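Local coordinates for protein origin recognition complex subunit 2 ORC2 (Aeropyrum pernix, PDB 1W5S) that binds DNA and takes part in regulating DNA replication, combining an ATP-binding AAA+ ATPase domain with a C-terminal winged-helix domain, at residues A[40-45]-A[83-88]; A[128-133]-A[178-183]; A[160-165]-A[198-203]; A[316-321]-A[384-389]. All coordinates share one frame; numbering follows the deposited sequence.

Interaction 1 (A[40-45]-A[83-88])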
loop_
_atom_site.group_PDB
_atom_site.type_symbol
_atom_site.label_atom_id
_atom_site.label_comp_id
_atom_site.label_asym_id
_atom_site.label_seq_id
_atom_site.Cartn_x
_atom_site.Cartn_y
_atom_site.Cartn_z
ATOM N N ASN A 40 21.103 -6.996 -10.883
ATOM C CA ASN A 40 21.600 -8.195 -11.510
ATOM C C ASN A 40 21.038 -8.446 -12.905
ATOM O O ASN A 40 21.766 -8.810 -13.775
ATOM C CB ASN A 40 21.417 -9.389 -10.582
ATOM C CG ASN A 40 22.217 -9.233 -9.282
ATOM O OD1 ASN A 40 21.705 -9.503 -8.150
ATOM N ND2 ASN A 40 23.489 -8.801 -9.426
ATOM N N ARG A 41 19.762 -8.221 -13.124
ATOM C CA ARG A 41 19.160 -8.292 -14.475
ATOM C C ARG A 41 19.809 -7.267 -15.446
ATOM O O ARG A 41 20.114 -7.539 -16.630
ATOM C CB ARG A 41 17.660 -7.988 -14.320
ATOM C CG ARG A 41 16.815 -8.722 -13.162
ATOM C CD ARG A 41 16.827 -10.251 -13.344
ATOM N NE ARG A 41 16.021 -11.049 -12.401
ATOM C CZ ARG A 41 16.484 -11.786 -11.363
ATOM N NH1 ARG A 41 15.622 -12.477 -10.589
ATOM N NH2 ARG A 41 17.766 -11.825 -11.014
ATOM N N LEU A 42 20.049 -6.062 -14.947
ATOM C CA LEU A 42 20.823 -5.080 -15.673
ATOM C C LEU A 42 22.181 -5.609 -16.018
ATOM O O LEU A 42 22.597 -5.560 -17.177
ATOM C CB LEU A 42 21.043 -3.812 -14.852
ATOM C CG LEU A 42 20.031 -2.691 -14.812
ATOM C CD1 LEU A 42 20.656 -1.501 -14.102
ATOM C CD2 LEU A 42 19.636 -2.268 -16.165
ATOM N N LEU A 43 22.910 -6.068 -15.017
ATOM C CA LEU A 43 24.301 -6.472 -15.246
ATOM C C LEU A 43 24.446 -7.748 -16.028
ATOM O O LEU A 43 25.483 -7.988 -16.595
ATOM C CB LEU A 43 25.057 -6.592 -13.926
ATOM C CG LEU A 43 25.764 -5.320 -13.448
ATOM C CD1 LEU A 43 24.868 -4.069 -13.608
ATOM C CD2 LEU A 43 26.190 -5.512 -11.992
ATOM N N SER A 44 23.421 -8.583 -16.082
ATOM C CA SER A 44 23.560 -9.831 -16.821
ATOM C C SER A 44 23.178 -9.646 -18.303
ATOM O O SER A 44 23.088 -10.637 -19.056
ATOM C CB SER A 44 22.735 -10.948 -16.162
ATOM O OG SER A 44 21.360 -10.650 -16.218
ATOM N N GLY A 45 23.016 -8.388 -18.734
ATOM C CA GLY A 45 22.263 -8.078 -19.965
ATOM C C GLY A 45 20.805 -8.453 -19.804
ATOM O O GLY A 45 20.360 -8.848 -18.710
ATOM N N GLU A 83 28.243 1.382 -11.719
ATOM C CA GLU A 83 28.573 0.489 -12.802
ATOM C C GLU A 83 28.626 1.237 -14.157
ATOM O O GLU A 83 28.753 0.623 -15.203
ATOM C CB GLU A 83 27.545 -0.620 -12.844
ATOM C CG GLU A 83 27.450 -1.408 -11.532
ATOM C CD GLU A 83 28.631 -2.354 -11.340
ATOM O OE1 GLU A 83 28.906 -2.727 -10.186
ATOM O OE2 GLU A 83 29.283 -2.717 -12.338
ATOM N N GLY A 84 28.555 2.564 -14.098
ATOM C CA GLY A 84 28.403 3.405 -15.241
ATOM C C GLY A 84 27.137 3.247 -16.058
ATOM O O GLY A 84 27.188 3.416 -17.271
ATOM N N LEU A 85 26.000 2.920 -15.452
ATOM C CA LEU A 85 24.829 2.560 -16.278
ATOM C C LEU A 85 23.788 3.653 -16.576
ATOM O O LEU A 85 23.355 3.811 -17.815
ATOM C CB LEU A 85 24.122 1.285 -15.790
ATOM C CG LEU A 85 24.888 0.019 -16.144
ATOM C CD1 LEU A 85 24.173 -1.255 -15.676
ATOM C CD2 LEU A 85 25.196 -0.015 -17.598
ATOM N N THR A 86 23.395 4.382 -15.551
ATOM C CA THR A 86 22.290 5.407 -15.692
ATOM C C THR A 86 20.787 4.928 -15.652
ATOM O O THR A 86 20.134 4.770 -16.704
ATOM C CB THR A 86 22.429 6.495 -16.795
ATOM O OG1 THR A 86 23.689 7.111 -16.734
ATOM C CG2 THR A 86 21.458 7.666 -16.516
ATOM N N VAL A 87 20.249 4.747 -14.441
ATOM C CA VAL A 87 18.773 4.513 -14.328
ATOM C C VAL A 87 18.003 5.704 -13.795
ATOM O O VAL A 87 18.336 6.271 -12.769
ATOM C CB VAL A 87 18.331 3.144 -13.684
ATOM C CG1 VAL A 87 19.403 2.502 -12.901
ATOM C CG2 VAL A 87 16.998 3.209 -12.949
ATOM N N LYS A 88 17.012 6.119 -14.584
ATOM C CA LYS A 88 16.140 7.207 -14.206
ATOM C C LYS A 88 14.927 6.657 -13.457
ATOM O O LYS A 88 14.541 5.476 -13.631
ATOM C CB LYS A 88 15.670 7.967 -15.420
ATOM C CG LYS A 88 16.808 8.452 -16.265
ATOM C CD LYS A 88 16.960 9.891 -16.246
ATOM C CE LYS A 88 16.111 10.521 -17.291
ATOM N NZ LYS A 88 16.425 11.961 -17.183
#

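Interaction 2 (A[128-133]-A[178-183])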
loop_
_atom_site.group_PDB
_atom_site.type_symbol
_atom_site.label_atom_id
_atom_site.label_comp_id
_atom_site.label_asym_id
_atom_site.label_seq_id
_atom_site.Cartn_x
_atom_site.Cartn_y
_atom_site.Cartn_z
ATOM N N ALA A 128 8.139 7.489 -28.364
ATOM C CA ALA A 128 9.182 8.500 -28.247
ATOM C C ALA A 128 10.015 8.257 -26.993
ATOM O O ALA A 128 11.231 8.563 -26.951
ATOM C CB ALA A 128 8.611 9.913 -28.250
ATOM N N LEU A 129 9.390 7.702 -25.991
ATOM C CA LEU A 129 10.086 7.438 -24.786
ATOM C C LEU A 129 11.073 6.295 -25.010
ATOM O O LEU A 129 12.211 6.354 -24.562
ATOM C CB LEU A 129 9.117 7.135 -23.625
ATOM C CG LEU A 129 9.831 6.946 -22.298
ATOM C CD1 LEU A 129 10.561 8.205 -21.841
ATOM C CD2 LEU A 129 8.807 6.485 -21.232
ATOM N N VAL A 130 10.632 5.244 -25.672
ATOM C CA VAL A 130 11.519 4.150 -25.982
ATOM C C VAL A 130 12.720 4.632 -26.837
ATOM O O VAL A 130 13.886 4.248 -26.594
ATOM C CB VAL A 130 10.715 2.954 -26.635
ATOM C CG1 VAL A 130 11.619 1.949 -27.327
ATOM C CG2 VAL A 130 9.893 2.237 -25.546
ATOM N N ASP A 131 12.445 5.506 -27.797
ATOM C CA ASP A 131 13.490 6.025 -28.599
ATOM C C ASP A 131 14.453 6.945 -27.825
ATOM O O ASP A 131 15.652 6.862 -28.022
ATOM C CB ASP A 131 12.923 6.683 -29.867
ATOM C CG ASP A 131 13.805 6.408 -31.101
ATOM O OD1 ASP A 131 14.046 5.209 -31.401
ATOM O OD2 ASP A 131 14.272 7.378 -31.745
ATOM N N ASN A 132 13.972 7.782 -26.915
ATOM C CA ASN A 132 14.911 8.663 -26.165
ATOM C C ASN A 132 15.867 7.912 -25.248
ATOM O O ASN A 132 17.021 8.306 -25.062
ATOM C CB ASN A 132 14.170 9.698 -25.302
ATOM C CG ASN A 132 13.946 10.973 -26.023
ATOM O OD1 ASN A 132 14.777 11.870 -25.982
ATOM N ND2 ASN A 132 12.820 11.053 -26.736
ATOM N N LEU A 133 15.354 6.859 -24.664
ATOM C CA LEU A 133 16.106 5.999 -23.771
ATOM C C LEU A 133 17.216 5.289 -24.564
ATOM O O LEU A 133 18.357 5.130 -24.091
ATOM C CB LEU A 133 15.129 4.967 -23.165
ATOM C CG LEU A 133 14.530 4.935 -21.724
ATOM C CD1 LEU A 133 14.788 6.108 -20.789
ATOM C CD2 LEU A 133 13.035 4.548 -21.787
ATOM N N ASN A 178 15.975 -3.653 -23.581
ATOM C CA ASN A 178 14.774 -3.183 -22.925
ATOM C C ASN A 178 15.160 -2.181 -21.856
ATOM O O ASN A 178 16.081 -2.424 -21.086
ATOM C CB ASN A 178 14.005 -4.369 -22.320
ATOM C CG ASN A 178 13.578 -5.412 -23.402
ATOM O OD1 ASN A 178 13.149 -5.074 -24.474
ATOM N ND2 ASN A 178 13.735 -6.640 -23.102
ATOM N N ARG A 179 14.480 -1.049 -21.810
ATOM C CA ARG A 179 14.919 0.005 -20.920
ATOM C C ARG A 179 13.888 0.562 -19.955
ATOM O O ARG A 179 14.138 1.599 -19.283
ATOM C CB ARG A 179 15.570 1.129 -21.726
ATOM C CG ARG A 179 16.698 0.654 -22.600
ATOM C CD ARG A 179 17.433 1.809 -23.160
ATOM N NE ARG A 179 18.434 1.356 -24.114
ATOM C CZ ARG A 179 19.750 1.309 -23.907
ATOM N NH1 ARG A 179 20.288 1.721 -22.789
ATOM N NH2 ARG A 179 20.544 0.866 -24.858
ATOM N N ILE A 180 12.781 -0.150 -19.803
ATOM C CA ILE A 180 11.727 0.273 -18.858
ATOM C C ILE A 180 11.294 -0.903 -17.979
ATOM O O ILE A 180 10.864 -1.925 -18.489
ATOM C CB ILE A 180 10.519 0.846 -19.578
ATOM C CG1 ILE A 180 10.958 1.926 -20.597
ATOM C CG2 ILE A 180 9.572 1.410 -18.566
ATOM C CD1 ILE A 180 9.888 2.273 -21.644
ATOM N N GLY A 181 11.460 -0.766 -16.680
ATOM C CA GLY A 181 10.878 -1.667 -15.730
ATOM C C GLY A 181 9.848 -0.972 -14.900
ATOM O O GLY A 181 9.706 0.289 -14.901
ATOM N N PHE A 182 9.079 -1.773 -14.168
ATOM C CA PHE A 182 8.032 -1.207 -13.339
ATOM C C PHE A 182 8.004 -1.809 -11.940
ATOM O O PHE A 182 8.286 -2.997 -11.745
ATOM C CB PHE A 182 6.671 -1.415 -13.991
ATOM C CG PHE A 182 6.532 -0.843 -15.378
ATOM C CD1 PHE A 182 6.892 -1.562 -16.479
ATOM C CD2 PHE A 182 5.940 0.377 -15.579
ATOM C CE1 PHE A 182 6.733 -1.014 -17.738
ATOM C CE2 PHE A 182 5.782 0.903 -16.885
ATOM C CZ PHE A 182 6.170 0.211 -17.919
ATOM N N LEU A 183 7.660 -0.952 -10.970
ATOM C CA LEU A 183 7.451 -1.352 -9.578
ATOM C C LEU A 183 6.029 -0.956 -9.235
ATOM O O LEU A 183 5.754 0.236 -9.165
ATOM C CB LEU A 183 8.415 -0.646 -8.625
ATOM C CG LEU A 183 8.922 -1.402 -7.374
ATOM C CD1 LEU A 183 9.618 -0.520 -6.389
ATOM C CD2 LEU A 183 7.931 -2.312 -6.699
#

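Interaction 3 (A[160-165]-A[198-203])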
loop_
_atom_site.group_PDB
_atom_site.type_symbol
_atom_site.label_atom_id
_atom_site.label_comp_id
_atom_site.label_asym_id
_atom_site.label_seq_id
_atom_site.Cartn_x
_atom_site.Cartn_y
_atom_site.Cartn_z
ATOM N N ASP A 160 -4.624 -0.954 -22.590
ATOM C CA ASP A 160 -3.751 0.140 -22.161
ATOM C C ASP A 160 -2.718 -0.357 -21.141
ATOM O O ASP A 160 -1.539 -0.031 -21.224
ATOM C CB ASP A 160 -4.560 1.282 -21.540
ATOM C CG ASP A 160 -5.535 1.908 -22.522
ATOM O OD1 ASP A 160 -5.157 2.099 -23.710
ATOM O OD2 ASP A 160 -6.679 2.216 -22.109
ATOM N N LEU A 161 -3.164 -1.139 -20.167
ATOM C CA LEU A 161 -2.266 -1.662 -19.171
ATOM C C LEU A 161 -1.243 -2.572 -19.843
ATOM O O LEU A 161 -0.055 -2.543 -19.521
ATOM C CB LEU A 161 -3.062 -2.398 -18.107
ATOM C CG LEU A 161 -3.358 -1.821 -16.713
ATOM C CD1 LEU A 161 -3.112 -0.348 -16.520
ATOM C CD2 LEU A 161 -4.779 -2.212 -16.301
ATOM N N TYR A 162 -1.708 -3.367 -20.815
ATOM C CA TYR A 162 -0.828 -4.228 -21.582
ATOM C C TYR A 162 0.184 -3.426 -22.366
ATOM O O TYR A 162 1.372 -3.740 -22.368
ATOM C CB TYR A 162 -1.615 -5.125 -22.529
ATOM C CG TYR A 162 -2.139 -6.431 -21.906
ATOM C CD1 TYR A 162 -3.351 -7.008 -22.329
ATOM C CD2 TYR A 162 -1.424 -7.095 -20.891
ATOM C CE1 TYR A 162 -3.804 -8.226 -21.769
ATOM C CE2 TYR A 162 -1.868 -8.281 -20.347
ATOM C CZ TYR A 162 -3.049 -8.851 -20.774
ATOM O OH TYR A 162 -3.443 -10.045 -20.178
ATOM N N THR A 163 -0.249 -2.383 -23.057
ATOM C CA THR A 163 0.750 -1.697 -23.896
ATOM C C THR A 163 1.781 -1.030 -23.036
ATOM O O THR A 163 2.930 -1.036 -23.403
ATOM C CB THR A 163 0.192 -0.674 -24.969
ATOM O OG1 THR A 163 -0.273 0.501 -24.320
ATOM C CG2 THR A 163 -0.890 -1.258 -25.786
ATOM N N LEU A 164 1.404 -0.464 -21.904
ATOM C CA LEU A 164 2.411 0.011 -20.928
ATOM C C LEU A 164 3.268 -1.122 -20.329
ATOM O O LEU A 164 4.470 -1.110 -20.344
ATOM C CB LEU A 164 1.755 0.758 -19.781
ATOM C CG LEU A 164 2.729 1.385 -18.760
ATOM C CD1 LEU A 164 3.601 2.412 -19.413
ATOM C CD2 LEU A 164 1.989 2.046 -17.634
ATOM N N LEU A 165 2.639 -2.105 -19.749
ATOM C CA LEU A 165 3.400 -3.029 -18.913
ATOM C C LEU A 165 4.117 -4.101 -19.693
ATOM O O LEU A 165 4.999 -4.722 -19.153
ATOM C CB LEU A 165 2.509 -3.658 -17.884
ATOM C CG LEU A 165 2.422 -3.095 -16.486
ATOM C CD1 LEU A 165 3.214 -1.859 -16.169
ATOM C CD2 LEU A 165 0.971 -3.005 -16.014
ATOM N N LYS A 198 -7.884 -8.905 -15.379
ATOM C CA LYS A 198 -7.712 -7.901 -16.438
ATOM C C LYS A 198 -6.486 -8.154 -17.297
ATOM O O LYS A 198 -6.544 -8.069 -18.518
ATOM C CB LYS A 198 -7.593 -6.516 -15.796
ATOM C CG LYS A 198 -8.258 -5.389 -16.536
ATOM C CD LYS A 198 -9.599 -4.927 -15.873
ATOM C CE LYS A 198 -9.932 -3.426 -16.245
ATOM N NZ LYS A 198 -8.767 -2.486 -15.978
ATOM N N ILE A 199 -5.355 -8.424 -16.669
ATOM C CA ILE A 199 -4.128 -8.552 -17.417
ATOM C C ILE A 199 -3.319 -9.772 -16.981
ATOM O O ILE A 199 -2.190 -9.642 -16.512
ATOM C CB ILE A 199 -3.270 -7.263 -17.307
ATOM C CG1 ILE A 199 -3.207 -6.774 -15.872
ATOM C CG2 ILE A 199 -3.853 -6.149 -18.181
ATOM C CD1 ILE A 199 -2.183 -5.728 -15.677
ATOM N N PRO A 200 -3.876 -10.973 -17.190
ATOM C CA PRO A 200 -3.184 -12.158 -16.696
ATOM C C PRO A 200 -1.834 -12.374 -17.373
ATOM O O PRO A 200 -0.966 -12.979 -16.779
ATOM C CB PRO A 200 -4.138 -13.280 -17.040
ATOM C CG PRO A 200 -4.910 -12.770 -18.244
ATOM C CD PRO A 200 -5.110 -11.330 -17.916
ATOM N N GLN A 201 -1.651 -11.868 -18.588
ATOM C CA GLN A 201 -0.400 -12.050 -19.307
ATOM C C GLN A 201 0.757 -11.271 -18.620
ATOM O O GLN A 201 1.933 -11.627 -18.766
ATOM C CB GLN A 201 -0.571 -11.668 -20.805
ATOM C CG GLN A 201 -1.105 -12.818 -21.736
ATOM C CD GLN A 201 -1.827 -12.322 -23.055
ATOM O OE1 GLN A 201 -1.230 -12.255 -24.154
ATOM N NE2 GLN A 201 -3.128 -12.013 -22.933
ATOM N N VAL A 202 0.451 -10.213 -17.861
ATOM C CA VAL A 202 1.495 -9.592 -17.089
ATOM C C VAL A 202 1.609 -10.216 -15.708
ATOM O O VAL A 202 2.712 -10.401 -15.198
ATOM C CB VAL A 202 1.367 -8.063 -16.959
ATOM C CG1 VAL A 202 0.929 -7.433 -18.295
ATOM C CG2 VAL A 202 0.443 -7.681 -15.781
ATOM N N GLU A 203 0.474 -10.533 -15.110
ATOM C CA GLU A 203 0.460 -11.015 -13.727
ATOM C C GLU A 203 1.275 -12.346 -13.545
ATOM O O GLU A 203 2.021 -12.518 -12.580
ATOM C CB GLU A 203 -0.990 -11.176 -13.241
ATOM C CG GLU A 203 -1.103 -11.390 -11.746
ATOM C CD GLU A 203 -0.850 -12.860 -11.283
ATOM O OE1 GLU A 203 -0.895 -13.806 -12.107
ATOM O OE2 GLU A 203 -0.620 -13.045 -10.065
#

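Interaction 4 (A[316-321]-A[384-389])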
loop_
_atom_site.group_PDB
_atom_site.type_symbol
_atom_site.label_atom_id
_atom_site.label_comp_id
_atom_site.label_asym_id
_atom_site.label_seq_id
_atom_site.Cartn_x
_atom_site.Cartn_y
_atom_site.Cartn_z
ATOM N N LEU A 316 -18.832 -14.568 11.618
ATOM C CA LEU A 316 -19.326 -15.936 11.566
ATOM C C LEU A 316 -18.787 -16.734 10.378
ATOM O O LEU A 316 -18.592 -17.949 10.487
ATOM C CB LEU A 316 -20.869 -15.924 11.550
ATOM C CG LEU A 316 -21.529 -15.750 12.939
ATOM C CD1 LEU A 316 -22.929 -15.188 12.802
ATOM C CD2 LEU A 316 -21.546 -17.078 13.750
ATOM N N ILE A 317 -18.567 -16.049 9.252
ATOM C CA ILE A 317 -17.936 -16.649 8.071
ATOM C C ILE A 317 -16.507 -17.082 8.363
ATOM O O ILE A 317 -16.088 -18.169 7.962
ATOM C CB ILE A 317 -17.929 -15.674 6.886
ATOM C CG1 ILE A 317 -19.325 -15.591 6.275
ATOM C CG2 ILE A 317 -16.909 -16.098 5.816
ATOM C CD1 ILE A 317 -19.649 -14.233 5.735
ATOM N N ALA A 318 -15.768 -16.232 9.062
ATOM C CA ALA A 318 -14.385 -16.538 9.424
ATOM C C ALA A 318 -14.263 -17.705 10.426
ATOM O O ALA A 318 -13.283 -18.450 10.388
ATOM C CB ALA A 318 -13.677 -15.277 9.957
ATOM N N GLU A 319 -15.261 -17.862 11.300
ATOM C CA GLU A 319 -15.313 -19.003 12.243
ATOM C C GLU A 319 -15.482 -20.368 11.570
ATOM O O GLU A 319 -14.900 -21.362 12.023
ATOM C CB GLU A 319 -16.421 -18.828 13.287
ATOM C CG GLU A 319 -15.889 -18.617 14.702
ATOM C CD GLU A 319 -16.995 -18.536 15.735
ATOM O OE1 GLU A 319 -18.182 -18.523 15.323
ATOM O OE2 GLU A 319 -16.668 -18.506 16.949
ATOM N N ALA A 320 -16.291 -20.417 10.511
ATOM C CA ALA A 320 -16.438 -21.633 9.700
ATOM C C ALA A 320 -15.098 -21.967 9.050
ATOM O O ALA A 320 -14.626 -23.112 9.062
ATOM C CB ALA A 320 -17.500 -21.410 8.626
ATOM N N THR A 321 -14.519 -20.910 8.487
ATOM C CA THR A 321 -13.193 -20.893 7.872
ATOM C C THR A 321 -12.100 -21.271 8.889
ATOM O O THR A 321 -11.123 -21.946 8.550
ATOM C CB THR A 321 -12.960 -19.470 7.267
ATOM O OG1 THR A 321 -13.621 -19.365 5.995
ATOM C CG2 THR A 321 -11.480 -19.117 7.139
ATOM N N PHE A 384 -20.225 -19.375 0.137
ATOM C CA PHE A 384 -19.366 -18.326 0.692
ATOM C C PHE A 384 -18.259 -18.881 1.616
ATOM O O PHE A 384 -18.489 -19.766 2.446
ATOM C CB PHE A 384 -20.197 -17.301 1.479
ATOM C CG PHE A 384 -21.337 -16.678 0.694
ATOM C CD1 PHE A 384 -22.645 -17.145 0.843
ATOM C CD2 PHE A 384 -21.108 -15.599 -0.163
ATOM C CE1 PHE A 384 -23.697 -16.569 0.143
ATOM C CE2 PHE A 384 -22.166 -15.014 -0.881
ATOM C CZ PHE A 384 -23.459 -15.496 -0.720
ATOM N N ARG A 385 -17.053 -18.357 1.445
ATOM C CA ARG A 385 -15.949 -18.616 2.371
ATOM C C ARG A 385 -15.254 -17.278 2.610
ATOM O O ARG A 385 -15.434 -16.333 1.833
ATOM C CB ARG A 385 -14.956 -19.658 1.810
ATOM C CG ARG A 385 -14.549 -19.403 0.355
ATOM C CD ARG A 385 -13.065 -19.534 0.105
ATOM N NE ARG A 385 -12.644 -18.654 -0.988
ATOM C CZ ARG A 385 -11.953 -19.021 -2.067
ATOM N NH1 ARG A 385 -11.547 -20.283 -2.247
ATOM N NH2 ARG A 385 -11.656 -18.099 -2.974
ATOM N N LEU A 386 -14.478 -17.204 3.686
ATOM C CA LEU A 386 -13.709 -15.998 4.012
ATOM C C LEU A 386 -12.680 -15.775 2.910
ATOM O O LEU A 386 -12.093 -16.727 2.413
ATOM C CB LEU A 386 -13.017 -16.148 5.385
ATOM C CG LEU A 386 -12.417 -14.885 6.028
ATOM C CD1 LEU A 386 -13.499 -13.857 6.317
ATOM C CD2 LEU A 386 -11.616 -15.219 7.298
ATOM N N ALA A 387 -12.481 -14.528 2.501
ATOM C CA ALA A 387 -11.470 -14.244 1.481
ATOM C C ALA A 387 -10.117 -14.806 1.937
ATOM O O ALA A 387 -9.635 -14.423 3.008
ATOM C CB ALA A 387 -11.362 -12.756 1.204
ATOM N N PRO A 388 -9.533 -15.741 1.150
ATOM C CA PRO A 388 -8.264 -16.428 1.378
ATOM C C PRO A 388 -7.148 -15.646 2.100
ATOM O O PRO A 388 -6.381 -16.219 2.876
ATOM C CB PRO A 388 -7.804 -16.742 -0.047
ATOM C CG PRO A 388 -8.992 -16.587 -0.921
ATOM C CD PRO A 388 -10.143 -16.249 -0.087
ATOM N N HIS A 389 -7.062 -14.352 1.815
ATOM C CA HIS A 389 -5.964 -13.500 2.276
ATOM C C HIS A 389 -6.152 -12.948 3.660
ATOM O O HIS A 389 -5.250 -12.298 4.183
ATOM C CB HIS A 389 -5.732 -12.345 1.302
ATOM C CG HIS A 389 -6.979 -11.643 0.870
ATOM N ND1 HIS A 389 -7.351 -10.416 1.374
ATOM C CD2 HIS A 389 -7.923 -11.980 -0.039
ATOM C CE1 HIS A 389 -8.474 -10.029 0.799
ATOM N NE2 HIS A 389 -8.851 -10.967 -0.052
#

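Interaction 1 (A[40-45]-A[83-88])
L85 lays one methyl, CD1, against the side chains of both L42 and L43. Its CG lies anti to its own carbonyl carbon and beside the backbone N (chi1 -75°), and from there the branch reaches across to the helix end. CD1 of L85 comes to 3.6 Å from CD1 of L43, and the two chains meet at a slant. CD1 of L85 also meets L42, 3.9 Å from its CD1. Here the two leucines run past each other in opposite directions. L42 also offers CD1 to V87, whose CG1 lies 4.4 Å from it. The closest backbone pairing, L43 with E83, still leaves 8.5 Å between the two CA atoms, so the side chains do all the bridging. The setting is the edge of the AAA+ core. Helix 29-43 ends beside the turn that leads from helix 65-82, the helix that follows the P-loop, into the outermost strand 87-93. G84, with positive phi, is the C-prime residue of a Schellman motif that closes helix 65-82. Beyond that motif L85, and then V87 in the strand, point toward the end of helix 29-43. A80 of helix 65-82 touches L42, L85 and V87, and Y139 of the neighbouring strand touches L42 and V87. At the outer margin the chain of E83 bends at chi2 (-75°) and crosses L43 at about a right angle. Its carboxylate carbon CD sits 4.0 Å from CD2 of L43, a plain van der Waals touch.

Interaction 2 (A[128-133]-A[178-183])
A helix lying against the central parallel sheet of the AAA+ core makes this contact. Helix segment 128-133 meets the start of strand 180-183, their directions 114° apart. I180 keeps CG1 anti to its carbonyl carbon (chi1 -50°), which turns CG1, and with it the end of the chain, toward the helix. CG1 of I180 lies 3.6 Å from CD2 of L133. CD1 of I180 meets CG2 of V130 at 3.9 Å. In both pairs the side chains cross at about a right angle. CD2 of L129 adds a looser touch on CD1 of I180. R179 runs extended from CG to NE alongside L133, in the opposite direction, with CD 3.9 Å from CB of L133. The carbonyl O of L133 stands over one face of the guanidinium, 3.8 Å from NE of R179. The charged end is held elsewhere, by a salt bridge to D175, a hydrogen bond to N137 and a cation-pi contact with Y139. A leucine in place of R179 would probably leave D175 without its charge partner and N137 without its donor, and uncover part of L133. L140 of strand 139-145 packs on L129 and L133, V142 of that strand packs on I180, and V167 of helix 167-170 touches V130.

Interaction 3 (A[160-165]-A[198-203])
The backbones come closest at two points, Y162 to I199 and L165 to V202, with CA atoms 6.9 and 7.1 Å apart; I199 is the N-cap residue of helix 200-203. Y162 reaches furthest across. CG2 of I199 sits over one face of its ring, 3.7 Å from the centroid and 14° off the normal, a CH-pi contact. CB of I199 adds a touch of 3.5 Å to CE2 of Y162. CG1 of V202 comes in at the ring edge, 3.5 Å from CD2 of Y162. The Y162 hydroxyl lies over the first turn of helix 200-203. There the backbone N of Q201 donates to OH of Y162 at 3.0 Å, nearly straight at 163°. CD of P200 also presses on that oxygen. Deeper in, L161 rests CB against CG2 of I199, and CB of L165 lies 4.1 Å from CG1 of V202. The ammonium of K198 passes near L161 but bonds to the carbonyl of L151. R166 makes a cation-pi contact with the Y162 ring. The tyrosine thus works in two ways. Its ring packs on the apolar side chains of I199 and V202, while its oxygen takes up the N-H of Q201, too near the helix start for a carbonyl one turn back.

Interaction 4 (A[316-321]-A[384-389])
T321 holds OG1 anti to its carbonyl carbon (chi1 -80°), and L386 holds CG anti to its backbone N. The first torsion turns the hydroxyl toward the strand, and the second sends the leucine branches over the helix. The backbone N of L386 donates to OG1 of T321 at 3.3 Å, with an angle of 159° at the hydrogen. OG1 of T321 is also placed to give a weak bond to the carbonyl O of I317, one turn back. The threonine so links the helix backbone to the strand. CG2 of T321 lies 3.8 Å from CB of L386, the two side chains crossing at about a right angle. CD2 of L386 presses on CB of A318 at 3.4 Å. Beside it, CG2 of I317 lies 3.4 Å from the N of L386. A valine in place of T321 would probably leave the L386 amide without this acceptor. The CA atoms of A318 and L386 are only 5.5 Å apart, and a small residue at A318 suits so near an approach. Segments 316-321 and 384-386 cross at -83°, almost perpendicular. This packs a helix of the winged-helix domain on a strand of its antiparallel hairpin, 368-371 with 383-386. V368 of the partner strand touches I317, L333 of helix 330-345 packs on I317, and A392 of helix 392-407 touches both A318 and L386.

How the interactions relate
From the N terminus, interaction 1 closes first, bringing the end of helix 29-43 to the entry of edge strand 87-93 and closing a loop that holds strand 51-56 and helix 65-82. Interaction 2 opens later, from helix 122-136 to strand 180-186 of the same parallel sheet; its centre is about 13 Å from that of interaction 1. Interaction 3 crosses it along the chain: 160-165 lies inside the loop of interaction 2, and 198-203 lies beyond its end. These two meet in space, where F182 packs on L164 and L165. Interactions 1 and 2 bring helices to strands of the parallel sheet, and interaction 3 joins two helices beside it. Interaction 4 stands apart in the winged-helix domain, its centre about 45 Å from that of interaction 1.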